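Long-range contacts in ER-derived vesicles protein ERV41 (Saccharomyces cerevisiae, PDB 3ZLC), which travels in COPII-coated vesicles from the endoplasmic reticulum and is required for efficient transport of a subset of secretory proteins to the Golgi: residues A[14-19]-A[125-130]; A[60-65]-A[90-95]; A[153-158]-A[187-192]. One frame throughout, in Å; residues are numbered along the deposited sequence.

Contact 1 (A[14-19]-A[125-130]); sequences SQVRDT and VNRVSG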
loop_
_atom_site.group_PDB
_atom_site.type_symbol
_atom_site.label_atom_id
_atom_site.label_comp_id
_atom_site.label_asym_id
_atom_site.label_seq_id
_atom_site.Cartn_x
_atom_site.Cartn_y
_atom_site.Cartn_z
ATOM N N SER A 14 14.308 -19.810 11.905
ATOM C CA SER A 14 14.487 -19.818 13.346
ATOM C C SER A 14 14.653 -18.353 13.707
ATOM O O SER A 14 14.974 -17.534 12.838
ATOM C CB SER A 14 15.717 -20.631 13.761
ATOM O OG SER A 14 16.921 -19.928 13.508
ATOM N N GLN A 15 14.416 -18.026 14.974
ATOM C CA GLN A 15 14.401 -16.641 15.435
ATOM C C GLN A 15 13.361 -15.822 14.681
ATOM O O GLN A 15 13.711 -14.883 13.964
ATOM C CB GLN A 15 15.779 -15.989 15.278
ATOM C CG GLN A 15 16.926 -16.822 15.813
ATOM C CD GLN A 15 17.795 -16.048 16.780
ATOM O OE1 GLN A 15 18.586 -15.195 16.377
ATOM N NE2 GLN A 15 17.645 -16.335 18.069
ATOM N N VAL A 16 12.090 -16.183 14.831
ATOM C CA VAL A 16 11.013 -15.412 14.214
ATOM C C VAL A 16 10.707 -14.173 15.053
ATOM O O VAL A 16 10.330 -14.290 16.224
ATOM C CB VAL A 16 9.716 -16.244 14.038
ATOM C CG1 VAL A 16 8.612 -15.383 13.442
ATOM C CG2 VAL A 16 9.972 -17.458 13.154
ATOM N N ARG A 17 10.872 -12.988 14.466
ATOM C CA ARG A 17 10.580 -11.751 15.189
ATOM C C ARG A 17 9.087 -11.656 15.450
ATOM O O ARG A 17 8.287 -12.098 14.621
ATOM C CB ARG A 17 11.042 -10.530 14.395
ATOM C CG ARG A 17 12.554 -10.402 14.262
ATOM C CD ARG A 17 12.935 -9.168 13.456
ATOM N NE ARG A 17 14.235 -9.323 12.801
ATOM C CZ ARG A 17 15.314 -8.603 13.093
ATOM N NH1 ARG A 17 15.253 -7.663 14.023
ATOM N NH2 ARG A 17 16.454 -8.814 12.451
ATOM N N ASP A 18 8.716 -11.073 16.589
ATOM C CA ASP A 18 7.307 -10.954 16.976
ATOM C C ASP A 18 6.580 -9.869 16.192
ATOM O O ASP A 18 5.372 -9.973 15.929
ATOM C CB ASP A 18 7.181 -10.663 18.477
ATOM C CG ASP A 18 7.728 -11.786 19.337
ATOM O OD1 ASP A 18 7.683 -12.953 18.888
ATOM O OD2 ASP A 18 8.206 -11.498 20.462
ATOM N N THR A 19 7.312 -8.817 15.833
ATOM C CA THR A 19 6.710 -7.672 15.148
ATOM C C THR A 19 7.492 -7.302 13.891
ATOM O O THR A 19 8.643 -7.723 13.715
ATOM C CB THR A 19 6.644 -6.429 16.060
ATOM O OG1 THR A 19 7.975 -6.028 16.397
ATOM C CG2 THR A 19 5.873 -6.729 17.343
ATOM N N VAL A 125 3.318 -3.856 13.305
ATOM C CA VAL A 125 2.239 -4.826 13.437
ATOM C C VAL A 125 2.812 -6.141 13.955
ATOM O O VAL A 125 4.024 -6.388 13.856
ATOM C CB VAL A 125 1.493 -5.047 12.093
ATOM C CG1 VAL A 125 0.904 -3.749 11.575
ATOM C CG2 VAL A 125 2.435 -5.653 11.038
ATOM N N ASN A 126 1.960 -6.984 14.520
ATOM C CA ASN A 126 2.420 -8.312 14.896
ATOM C C ASN A 126 2.802 -9.022 13.615
ATOM O O ASN A 126 2.125 -8.851 12.592
ATOM C CB ASN A 126 1.321 -9.084 15.630
ATOM C CG ASN A 126 0.950 -8.452 16.954
ATOM O OD1 ASN A 126 1.820 -8.067 17.733
ATOM N ND2 ASN A 126 -0.351 -8.339 17.215
ATOM N N ARG A 127 3.887 -9.797 13.649
ATOM C CA ARG A 127 4.352 -10.508 12.457
ATOM C C ARG A 127 3.560 -11.809 12.324
ATOM O O ARG A 127 4.098 -12.917 12.501
ATOM C CB ARG A 127 5.867 -10.773 12.538
ATOM C CG ARG A 127 6.522 -11.181 11.207
ATOM C CD ARG A 127 8.030 -11.507 11.344
ATOM N NE ARG A 127 8.521 -12.105 10.097
ATOM C CZ ARG A 127 9.078 -11.424 9.099
ATOM N NH1 ARG A 127 9.254 -10.102 9.198
ATOM N NH2 ARG A 127 9.461 -12.063 8.000
ATOM N N VAL A 128 2.264 -11.660 12.052
ATOM C CA VAL A 128 1.363 -12.793 11.824
ATOM C C VAL A 128 0.462 -12.430 10.646
ATOM O O VAL A 128 0.461 -11.287 10.193
ATOM C CB VAL A 128 0.480 -13.111 13.067
ATOM C CG1 VAL A 128 1.323 -13.601 14.233
ATOM C CG2 VAL A 128 -0.339 -11.889 13.471
ATOM N N SER A 129 -0.298 -13.395 10.141
ATOM C CA SER A 129 -1.234 -13.110 9.056
ATOM C C SER A 129 -2.178 -11.957 9.446
ATOM O O SER A 129 -2.821 -11.993 10.490
ATOM C CB SER A 129 -2.045 -14.361 8.712
ATOM O OG SER A 129 -2.946 -14.080 7.658
ATOM N N GLY A 130 -2.242 -10.922 8.621
ATOM C CA GLY A 130 -3.104 -9.795 8.944
ATOM C C GLY A 130 -3.454 -9.002 7.709
ATOM O O GLY A 130 -3.185 -9.437 6.585
HETATM O O HOH W 1 10.136 -8.544 11.505
#

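Contact 2 (A[60-65]-A[90-95]); sequences FFIPYD and EFREKL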
loop_
_atom_site.group_PDB
_atom_site.type_symbol
_atom_site.label_atom_id
_atom_site.label_comp_id
_atom_site.label_asym_id
_atom_site.label_seq_id
_atom_site.Cartn_x
_atom_site.Cartn_y
_atom_site.Cartn_z
ATOM N N PHE A 60 -4.513 14.993 -6.332
ATOM C CA PHE A 60 -4.148 13.651 -6.790
ATOM C C PHE A 60 -3.400 13.702 -8.123
ATOM O O PHE A 60 -3.761 14.449 -9.021
ATOM C CB PHE A 60 -5.385 12.739 -6.904
ATOM C CG PHE A 60 -5.049 11.299 -7.250
ATOM C CD1 PHE A 60 -4.508 10.450 -6.289
ATOM C CD2 PHE A 60 -5.288 10.796 -8.532
ATOM C CE1 PHE A 60 -4.189 9.123 -6.594
ATOM C CE2 PHE A 60 -4.973 9.454 -8.852
ATOM C CZ PHE A 60 -4.432 8.625 -7.876
ATOM N N PHE A 61 -2.328 12.927 -8.226
ATOM C CA PHE A 61 -1.590 12.833 -9.478
ATOM C C PHE A 61 -0.854 11.511 -9.547
ATOM O O PHE A 61 -0.608 10.860 -8.525
ATOM C CB PHE A 61 -0.614 14.009 -9.654
ATOM C CG PHE A 61 0.656 13.894 -8.834
ATOM C CD1 PHE A 61 0.662 14.222 -7.479
ATOM C CD2 PHE A 61 1.849 13.473 -9.427
ATOM C CE1 PHE A 61 1.839 14.129 -6.728
ATOM C CE2 PHE A 61 3.036 13.382 -8.682
ATOM C CZ PHE A 61 3.027 13.711 -7.338
ATOM N N ILE A 62 -0.520 11.099 -10.760
ATOM C CA ILE A 62 0.268 9.887 -10.912
ATOM C C ILE A 62 1.659 10.313 -11.345
ATOM O O ILE A 62 1.814 10.944 -12.394
ATOM C CB ILE A 62 -0.351 8.939 -11.937
ATOM C CG1 ILE A 62 -1.770 8.551 -11.483
ATOM C CG2 ILE A 62 0.528 7.693 -12.090
ATOM C CD1 ILE A 62 -2.622 7.922 -12.574
ATOM N N PRO A 63 2.675 10.001 -10.520
ATOM C CA PRO A 63 4.030 10.476 -10.826
ATOM C C PRO A 63 4.627 9.786 -12.049
ATOM O O PRO A 63 4.116 8.758 -12.482
ATOM C CB PRO A 63 4.836 10.084 -9.579
ATOM C CG PRO A 63 3.817 9.814 -8.499
ATOM C CD PRO A 63 2.627 9.265 -9.242
ATOM N N TYR A 64 5.683 10.361 -12.619
ATOM C CA TYR A 64 6.432 9.668 -13.668
ATOM C C TYR A 64 7.182 8.465 -13.089
ATOM O O TYR A 64 7.186 8.274 -11.876
ATOM C CB TYR A 64 7.382 10.639 -14.354
ATOM C CG TYR A 64 6.651 11.646 -15.197
ATOM C CD1 TYR A 64 5.867 11.230 -16.269
ATOM C CD2 TYR A 64 6.724 13.006 -14.920
ATOM C CE1 TYR A 64 5.185 12.143 -17.052
ATOM C CE2 TYR A 64 6.039 13.934 -15.707
ATOM C CZ TYR A 64 5.272 13.487 -16.768
ATOM O OH TYR A 64 4.576 14.373 -17.557
ATOM N N ASP A 65 7.794 7.653 -13.959
ATOM C CA ASP A 65 8.494 6.429 -13.546
ATOM C C ASP A 65 7.674 5.548 -12.619
ATOM O O ASP A 65 8.200 4.971 -11.661
ATOM C CB ASP A 65 9.834 6.779 -12.904
ATOM C CG ASP A 65 10.600 7.768 -13.718
ATOM O OD1 ASP A 65 10.485 7.705 -14.957
ATOM O OD2 ASP A 65 11.285 8.629 -13.129
ATOM N N GLU A 90 -4.263 14.906 -17.744
ATOM C CA GLU A 90 -4.993 15.557 -16.665
ATOM C C GLU A 90 -4.428 15.183 -15.297
ATOM O O GLU A 90 -4.551 15.948 -14.344
ATOM C CB GLU A 90 -6.472 15.153 -16.718
ATOM C CG GLU A 90 -7.235 15.638 -17.952
ATOM C CD GLU A 90 -8.337 14.680 -18.375
ATOM O OE1 GLU A 90 -8.157 13.452 -18.214
ATOM O OE2 GLU A 90 -9.378 15.155 -18.875
ATOM N N PHE A 91 -3.813 14.009 -15.189
ATOM C CA PHE A 91 -3.410 13.520 -13.878
ATOM C C PHE A 91 -1.913 13.576 -13.610
ATOM O O PHE A 91 -1.383 12.889 -12.726
ATOM C CB PHE A 91 -4.021 12.147 -13.609
ATOM C CG PHE A 91 -5.518 12.190 -13.473
ATOM C CD1 PHE A 91 -6.332 12.238 -14.600
ATOM C CD2 PHE A 91 -6.111 12.229 -12.218
ATOM C CE1 PHE A 91 -7.710 12.298 -14.478
ATOM C CE2 PHE A 91 -7.488 12.290 -12.089
ATOM C CZ PHE A 91 -8.289 12.322 -13.221
ATOM N N ARG A 92 -1.238 14.432 -14.360
ATOM C CA ARG A 92 0.140 14.744 -14.044
ATOM C C ARG A 92 0.165 15.767 -12.915
ATOM O O ARG A 92 -0.851 16.393 -12.599
ATOM C CB ARG A 92 0.885 15.220 -15.289
ATOM C CG ARG A 92 1.044 14.117 -16.330
ATOM C CD ARG A 92 1.409 12.797 -15.658
ATOM N NE ARG A 92 1.959 11.816 -16.593
ATOM C CZ ARG A 92 2.448 10.626 -16.241
ATOM N NH1 ARG A 92 2.459 10.239 -14.972
ATOM N NH2 ARG A 92 2.930 9.814 -17.165
ATOM N N GLU A 93 1.322 15.904 -12.288
ATOM C CA GLU A 93 1.458 16.684 -11.068
ATOM C C GLU A 93 1.129 18.160 -11.241
ATOM O O GLU A 93 1.667 18.822 -12.139
ATOM C CB GLU A 93 2.891 16.559 -10.573
ATOM C CG GLU A 93 3.105 17.155 -9.207
ATOM C CD GLU A 93 4.509 16.937 -8.727
ATOM O OE1 GLU A 93 5.295 16.303 -9.465
ATOM O OE2 GLU A 93 4.818 17.401 -7.615
ATOM N N LYS A 94 0.252 18.679 -10.386
ATOM C CA LYS A 94 -0.007 20.117 -10.375
ATOM C C LYS A 94 0.996 20.765 -9.429
ATOM O O LYS A 94 1.346 20.186 -8.396
ATOM C CB LYS A 94 -1.432 20.447 -9.909
ATOM C CG LYS A 94 -2.538 19.558 -10.460
ATOM C CD LYS A 94 -2.473 19.407 -11.964
ATOM C CE LYS A 94 -3.691 18.652 -12.500
ATOM N NZ LYS A 94 -3.307 17.620 -13.508
ATOM N N LEU A 95 1.454 21.964 -9.785
ATOM C CA LEU A 95 2.442 22.683 -8.993
ATOM C C LEU A 95 1.930 24.040 -8.496
ATOM O O LEU A 95 1.001 24.629 -9.065
ATOM C CB LEU A 95 3.710 22.905 -9.822
ATOM C CG LEU A 95 4.470 21.675 -10.292
ATOM C CD1 LEU A 95 5.356 22.039 -11.472
ATOM C CD2 LEU A 95 5.302 21.126 -9.148
HETATM O O HOH W 2 -2.820 16.418 -10.549
HETATM O O HOH W 3 3.367 13.990 -12.705
#

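Contact 3 (A[153-158]-A[187-192]); sequences KFNHVI and TTYVYY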
loop_
_atom_site.group_PDB
_atom_site.type_symbol
_atom_site.label_atom_id
_atom_site.label_comp_id
_atom_site.label_asym_id
_atom_site.label_seq_id
_atom_site.Cartn_x
_atom_site.Cartn_y
_atom_site.Cartn_z
ATOM N N LYS A 153 -13.107 7.837 -4.395
ATOM C CA LYS A 153 -12.441 7.297 -5.566
ATOM C C LYS A 153 -11.193 6.589 -5.089
ATOM O O LYS A 153 -10.331 7.212 -4.462
ATOM C CB LYS A 153 -12.066 8.412 -6.543
ATOM C CG LYS A 153 -13.247 9.133 -7.174
ATOM C CD LYS A 153 -12.832 9.863 -8.444
ATOM C CE LYS A 153 -12.418 11.288 -8.159
ATOM N NZ LYS A 153 -13.571 12.108 -7.699
ATOM N N PHE A 154 -11.090 5.293 -5.371
ATOM C CA PHE A 154 -9.956 4.523 -4.860
ATOM C C PHE A 154 -8.828 4.287 -5.863
ATOM O O PHE A 154 -7.976 3.414 -5.661
ATOM C CB PHE A 154 -10.437 3.226 -4.190
ATOM C CG PHE A 154 -11.209 3.476 -2.915
ATOM C CD1 PHE A 154 -10.555 3.919 -1.772
ATOM C CD2 PHE A 154 -12.590 3.296 -2.868
ATOM C CE1 PHE A 154 -11.267 4.169 -0.587
ATOM C CE2 PHE A 154 -13.309 3.540 -1.693
ATOM C CZ PHE A 154 -12.647 3.978 -0.552
ATOM N N ASN A 155 -8.801 5.087 -6.927
ATOM C CA ASN A 155 -7.583 5.220 -7.723
ATOM C C ASN A 155 -6.443 5.515 -6.754
ATOM O O ASN A 155 -6.619 6.232 -5.774
ATOM C CB ASN A 155 -7.715 6.369 -8.734
ATOM C CG ASN A 155 -8.943 6.233 -9.606
ATOM O OD1 ASN A 155 -9.200 5.170 -10.165
ATOM N ND2 ASN A 155 -9.720 7.304 -9.710
ATOM N N HIS A 156 -5.270 4.941 -6.990
ATOM C CA HIS A 156 -4.206 5.152 -6.021
ATOM C C HIS A 156 -2.841 4.978 -6.650
ATOM O O HIS A 156 -2.705 4.364 -7.716
ATOM C CB HIS A 156 -4.370 4.203 -4.822
ATOM C CG HIS A 156 -4.320 2.752 -5.190
ATOM N ND1 HIS A 156 -5.412 2.078 -5.687
ATOM C CD2 HIS A 156 -3.309 1.844 -5.134
ATOM C CE1 HIS A 156 -5.082 0.817 -5.924
ATOM N NE2 HIS A 156 -3.815 0.649 -5.595
ATOM N N VAL A 157 -1.842 5.563 -5.997
ATOM C CA VAL A 157 -0.451 5.414 -6.403
ATOM C C VAL A 157 0.275 4.870 -5.205
ATOM O O VAL A 157 0.166 5.428 -4.115
ATOM C CB VAL A 157 0.188 6.776 -6.723
ATOM C CG1 VAL A 157 1.706 6.614 -6.929
ATOM C CG2 VAL A 157 -0.462 7.376 -7.968
ATOM N N ILE A 158 1.010 3.780 -5.381
ATOM C CA ILE A 158 1.800 3.273 -4.271
ATOM C C ILE A 158 3.239 3.679 -4.535
ATOM O O ILE A 158 3.881 3.125 -5.435
ATOM C CB ILE A 158 1.706 1.720 -4.164
ATOM C CG1 ILE A 158 0.260 1.303 -3.849
ATOM C CG2 ILE A 158 2.642 1.203 -3.060
ATOM C CD1 ILE A 158 -0.054 -0.188 -4.130
ATOM N N THR A 187 -14.002 0.911 -7.215
ATOM C CA THR A 187 -13.345 -0.383 -7.311
ATOM C C THR A 187 -12.609 -0.704 -6.011
ATOM O O THR A 187 -11.993 0.169 -5.397
ATOM C CB THR A 187 -12.400 -0.408 -8.513
ATOM O OG1 THR A 187 -13.196 -0.335 -9.702
ATOM C CG2 THR A 187 -11.552 -1.693 -8.541
ATOM N N THR A 188 -12.709 -1.961 -5.589
ATOM C CA THR A 188 -11.965 -2.461 -4.439
ATOM C C THR A 188 -10.710 -3.172 -4.934
ATOM O O THR A 188 -10.789 -4.066 -5.785
ATOM C CB THR A 188 -12.817 -3.462 -3.657
ATOM O OG1 THR A 188 -13.834 -2.748 -2.944
ATOM C CG2 THR A 188 -11.954 -4.252 -2.672
ATOM N N TYR A 189 -9.561 -2.775 -4.401
ATOM C CA TYR A 189 -8.301 -3.383 -4.773
ATOM C C TYR A 189 -7.750 -4.178 -3.593
ATOM O O TYR A 189 -7.678 -3.670 -2.465
ATOM C CB TYR A 189 -7.300 -2.286 -5.174
ATOM C CG TYR A 189 -7.767 -1.415 -6.333
ATOM C CD1 TYR A 189 -8.523 -0.270 -6.111
ATOM C CD2 TYR A 189 -7.429 -1.735 -7.649
ATOM C CE1 TYR A 189 -8.938 0.529 -7.169
ATOM C CE2 TYR A 189 -7.835 -0.946 -8.708
ATOM C CZ TYR A 189 -8.588 0.186 -8.458
ATOM O OH TYR A 189 -9.003 0.972 -9.513
ATOM N N VAL A 190 -7.357 -5.423 -3.849
ATOM C CA VAL A 190 -6.811 -6.271 -2.786
ATOM C C VAL A 190 -5.460 -6.800 -3.226
ATOM O O VAL A 190 -5.344 -7.388 -4.307
ATOM C CB VAL A 190 -7.739 -7.458 -2.466
ATOM C CG1 VAL A 190 -7.212 -8.231 -1.242
ATOM C CG2 VAL A 190 -9.161 -6.960 -2.185
ATOM N N TYR A 191 -4.440 -6.568 -2.407
ATOM C CA TYR A 191 -3.131 -7.131 -2.676
ATOM C C TYR A 191 -2.807 -8.206 -1.641
ATOM O O TYR A 191 -2.883 -7.959 -0.422
ATOM C CB TYR A 191 -2.075 -6.039 -2.618
ATOM C CG TYR A 191 -2.272 -4.882 -3.585
ATOM C CD1 TYR A 191 -1.806 -4.958 -4.898
ATOM C CD2 TYR A 191 -2.885 -3.706 -3.177
ATOM C CE1 TYR A 191 -1.958 -3.888 -5.789
ATOM C CE2 TYR A 191 -3.041 -2.628 -4.055
ATOM C CZ TYR A 191 -2.563 -2.729 -5.359
ATOM O OH TYR A 191 -2.717 -1.669 -6.236
ATOM N N TYR A 192 -2.451 -9.395 -2.120
ATOM C CA TYR A 192 -2.017 -10.483 -1.240
ATOM C C TYR A 192 -0.512 -10.615 -1.279
ATOM O O TYR A 192 0.051 -11.119 -2.258
ATOM C CB TYR A 192 -2.635 -11.805 -1.682
ATOM C CG TYR A 192 -4.123 -11.869 -1.457
ATOM C CD1 TYR A 192 -5.010 -11.408 -2.423
ATOM C CD2 TYR A 192 -4.645 -12.390 -0.273
ATOM C CE1 TYR A 192 -6.386 -11.464 -2.216
ATOM C CE2 TYR A 192 -6.018 -12.454 -0.062
ATOM C CZ TYR A 192 -6.875 -11.985 -1.036
ATOM O OH TYR A 192 -8.231 -12.035 -0.828
HETATM O O HOH W 4 -10.474 3.025 -9.059
#

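Contact 1 (A[14-19]-A[125-130])
T19 and N126 make an antiparallel, non-hydrogen-bonded pair where strand 19-28 begins and strand 117-126 ends. Just beyond it, R127 is the centre of an inverse gamma turn, closed by a weak bond from V128 N to N126 O. The CA atoms of T19 and N126 are 4.3 Å apart and their side chains diverge. One short hydrogen bond joins the backbones: R127 N donates to D18 O at 2.7 Å, nearly straight at 175°. A CA-H...O contact flanks it, with T19 CA 3.2 Å from V125 O. R127 supplies most of the side-chain contact. Its CG stands anti to the backbone N (chi1 -165°), and the chain stays extended to NE, so its methylenes lie against the other backbone. CD of R127 is 3.3 Å from R17 O. A water ties the far end: it accepts from R127 NH1 at 2.9 Å and donates to T19 O at 2.8 Å. NH2 of the same guanidinium is hydrogen-bonded to OD1 of N210. In the lumenal domain, the contact joins the loop after strand 8-12 to the end of strand 117-126. R127 packs on V20 of strand 19-28 and F240 of strand 233-240, and V125 packs on V39 of strand 35-41.

Contact 2 (A[60-65]-A[90-95])
The aliphatic part of E93 lies over one face of the F61 ring in a CH-pi contact, with E93 CG 3.8 Å from the ring centroid. With CG anti to the backbone N (chi1 -171°), the extended E93 chain runs across the ring face, and its carboxylate lies near the CZ edge, only 13° from parallel. F60 and F91 meet more lightly, edge to edge, CD2 to CD2 at 4.0 Å. Among the hydrogen bonds, I62 N donates to F91 O at 2.8 Å. R92 NH1 donates to I62 O at 2.7 Å; the oxygen lies in the guanidinium plane, but the donor stands above the carbonyl plane. NH1 also makes a weak bond to P63 O. A water donates to both F60 O and R92 O. Against one guanidinium face comes the Y64 ring, with CE1 3.2 Å from R92 CZ; the planes are 47° apart, so this is not a parallel stack. E85 forms a salt bridge with R92 NH2. This is a junction of two loops beside the six-stranded sheet. F60, F61 and P63 meet Y27 of strand 19-28, while I62 and P63 rest on V157 of strand 156-163.

Contact 3 (A[153-158]-A[187-192])
T187, at the start of the second segment, meets F154 through its backbone: T187 O lies 3.6 Å from F154 CB. This carbonyl oxygen is buried and has no polar partner in the model. T187 CG2 lies over one face of the Y189 ring, two residues on.

Y189 receives H156 on its opposite face. The histidine comes edge-on, in a T-shaped pair with planes at 73° and H156 CE1 3.5 Å from Y189 CG. CE1 of Y189 approaches F154 O at 3.4 Å. The Y189 hydroxyl donates to a water at 2.6 Å, and that water donates to N155 OD1, which also accepts from N181 N.

Next, Y191 and H156 meet rim to rim, their rings nearly perpendicular, neither over the other's face. Y191 OH is 2.6 Å from H156 NE2 in a hydrogen bond whose donor could be either, and Q179 NE2 also bonds to this OH. CD1 of I158 packs against Y191 CZ at 3.8 Å.

The imidazole is held from two sides. H156 CG lies between its backbone N and carbonyl carbon (chi1 61°), which lets ND1 turn back to donate to F154 O at 2.9 Å, close to straight at 164°. A leucine here would probably leave F154 O without its donor, cost the Y191 hydroxyl one partner and remove the ring edge from the Y189 face.

The axes of the short segments 156-158 and 188-192 come within 11.4 Å, in different sheets. H156, Y189 and Y191 form an aromatic cluster between these sheets, whose face-to-face packing is consistent with a beta-sandwich.

Contact 2 lies within the chain between the two segments of contact 1, and contact 3 follows both. Contacts 1 and 2 are on opposite sides of the chain's centre, their own centres about 36 Å apart. Contact 3 is the most central and fully buried. Its centre is about 25 Å from that of contact 1 and about 17 Å from that of contact 2. Contacts 2 and 3 touch, with F60 CZ 3.9 Å from N155 O. In the lumenal domain, contact 1 closes the six-stranded sheet at one end and contact 2 joins loops at the other. Contact 3, between them, joins its strand 156-163 to strand 188-200 of the eight-stranded sheet.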